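PDB 7JL5: endonuclease 8-like 3 from Homo sapiens, which is a member of the endonuclease VIII-like family and here contributes a ligand-binding domain built from two GRF zinc fingers, each holding a zinc ion. Local coordinates for residues Glu48-Asp51 / Leu52-Phe56. Sequence-based numbering, arbitrary orientation.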
loop_
_atom_site.group_PDB
_atom_site.type_symbol
_atom_site.label_atom_id
_atom_site.label_comp_id
_atom_site.label_asym_id
_atom_site.label_seq_id
_atom_site.Cartn_x
_atom_site.Cartn_y
_atom_site.Cartn_z
ATOM N N GLU A 48 8.608 5.990 -2.452
ATOM C CA GLU A 48 8.248 6.518 -1.137
ATOM C C GLU A 48 7.405 5.495 -0.393
ATOM O O GLU A 48 6.320 5.136 -0.852
ATOM C CB GLU A 48 7.486 7.841 -1.265
ATOM C CG GLU A 48 7.690 8.790 -0.095
ATOM C CD GLU A 48 9.067 9.429 -0.099
ATOM O OE1 GLU A 48 9.722 9.432 -1.164
ATOM O OE2 GLU A 48 9.496 9.930 0.962
ATOM N N TRP A 49 7.891 5.038 0.758
ATOM C CA TRP A 49 7.128 4.079 1.547
ATOM C C TRP A 49 5.752 4.645 1.874
ATOM O O TRP A 49 5.626 5.778 2.349
ATOM C CB TRP A 49 7.881 3.726 2.825
ATOM C CG TRP A 49 9.117 2.928 2.563
ATOM C CD1 TRP A 49 10.401 3.297 2.829
ATOM C CD2 TRP A 49 9.187 1.628 1.965
ATOM N NE1 TRP A 49 11.268 2.304 2.442
ATOM C CE2 TRP A 49 10.547 1.268 1.908
ATOM C CE3 TRP A 49 8.232 0.732 1.475
ATOM C CZ2 TRP A 49 10.977 0.053 1.380
ATOM C CZ3 TRP A 49 8.661 -0.475 0.953
ATOM C CH2 TRP A 49 10.020 -0.804 0.911
ATOM N N ALA A 50 4.715 3.845 1.614
ATOM C CA ALA A 50 3.348 4.331 1.746
ATOM C C ALA A 50 2.831 4.246 3.176
ATOM O O ALA A 50 1.982 5.055 3.567
ATOM C CB ALA A 50 2.421 3.539 0.820
ATOM N N ASP A 51 3.321 3.294 3.965
ATOM C CA ASP A 51 2.717 2.968 5.251
ATOM C C ASP A 51 3.226 3.831 6.401
ATOM O O ASP A 51 2.856 3.579 7.552
ATOM C CB ASP A 51 2.952 1.491 5.582
ATOM C CG ASP A 51 4.425 1.149 5.740
ATOM O OD1 ASP A 51 5.274 2.061 5.652
ATOM O OD2 ASP A 51 4.734 -0.042 5.953
ATOM N N LEU A 52 4.053 4.839 6.123
ATOM C CA LEU A 52 4.598 5.660 7.200
ATOM C C LEU A 52 3.513 6.364 8.006
ATOM O O LEU A 52 3.781 6.797 9.132
ATOM C CB LEU A 52 5.572 6.689 6.623
ATOM C CG LEU A 52 6.964 6.146 6.298
ATOM C CD1 LEU A 52 7.674 7.052 5.307
ATOM C CD2 LEU A 52 7.788 5.993 7.573
ATOM N N SER A 53 2.299 6.483 7.466
ATOM C CA SER A 53 1.189 7.102 8.183
ATOM C C SER A 53 -0.019 6.179 8.307
ATOM O O SER A 53 -1.100 6.641 8.692
ATOM C CB SER A 53 0.776 8.408 7.497
ATOM O OG SER A 53 -0.345 8.991 8.142
ATOM N N PHE A 54 0.132 4.893 7.993
ATOM C CA PHE A 54 -0.968 3.955 8.136
ATOM C C PHE A 54 -1.222 3.656 9.612
ATOM O O PHE A 54 -0.333 3.810 10.452
ATOM C CB PHE A 54 -0.666 2.653 7.399
ATOM C CG PHE A 54 -0.762 2.753 5.899
ATOM C CD1 PHE A 54 -1.079 3.950 5.273
ATOM C CD2 PHE A 54 -0.537 1.634 5.114
ATOM C CE1 PHE A 54 -1.167 4.026 3.894
ATOM C CE2 PHE A 54 -0.622 1.704 3.739
ATOM C CZ PHE A 54 -0.937 2.901 3.127
ATOM N N PRO A 55 -2.435 3.227 9.955
ATOM C CA PRO A 55 -2.705 2.808 11.336
ATOM C C PRO A 55 -1.918 1.558 11.701
ATOM O O PRO A 55 -1.318 0.886 10.859
ATOM C CB PRO A 55 -4.216 2.545 11.350
ATOM C CG PRO A 55 -4.593 2.359 9.911
ATOM C CD PRO A 55 -3.654 3.226 9.125
ATOM N N PHE A 56 -1.928 1.252 12.995
ATOM C CA PHE A 56 -1.312 0.044 13.525
ATOM C C PHE A 56 -2.400 -0.982 13.816
ATOM O O PHE A 56 -3.424 -0.650 14.422
ATOM C CB PHE A 56 -0.520 0.344 14.799
ATOM C CG PHE A 56 0.654 1.254 14.585
ATOM C CD1 PHE A 56 1.896 0.738 14.250
ATOM C CD2 PHE A 56 0.519 2.625 14.723
ATOM C CE1 PHE A 56 2.977 1.573 14.053
ATOM C CE2 PHE A 56 1.598 3.464 14.527
ATOM C CZ PHE A 56 2.829 2.937 14.194
#
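The ring of Phe54 lies over the backbone of Asp51 and Ala50, three to four residues earlier in the same chain. Asp51 CA sits 3.6 Å from the ring centroid, 18° off the ring normal. This is a CH-pi contact over one face. Ala50 O meets the same face nearer the rim, 3.3 Å from Phe54 CE1. The methyl CB of Ala50 touches the far end of the ring, 4.1 Å from Phe54 CZ. Asp51 CB lies on the CD2 side of the same face, 3.5 Å from Phe54 CD2. Phe54 carries CG anti to its own carbonyl carbon (chi1 -74°), and this directs the ring back onto the Ala50-Asp51 backbone.

Residues Asp51 to Phe54 form a beta-turn close to type I. Phe54 N donates to Asp51 O at 3.1 Å with an N-H...O angle of 161°. On the Trp49 side, Leu52 CD1 reaches back to within 3.8 Å of Trp49 O. Its apolar contact with Trp49 CB is looser, while the indole leads elsewhere and makes a cation-pi contact with Arg31.

The turn follows strand 47-49, the last strand of the first finger's three-stranded sheet, and leads into the second finger. Phe54 also meets Phe80 of the second finger and touches Gln32 of the first, so its ring lies where the two fingers come together. The carboxylate of Asp51 turns to Arg31, with OD2 in a salt bridge to its NE.

The chemistry is therefore divided: Asp51 offers its aliphatic atoms to the buried ring and its charge to Arg31, while the Phe54 N to Asp51 O hydrogen bond closes the turn that links the fingers, with the ring set against Asp51.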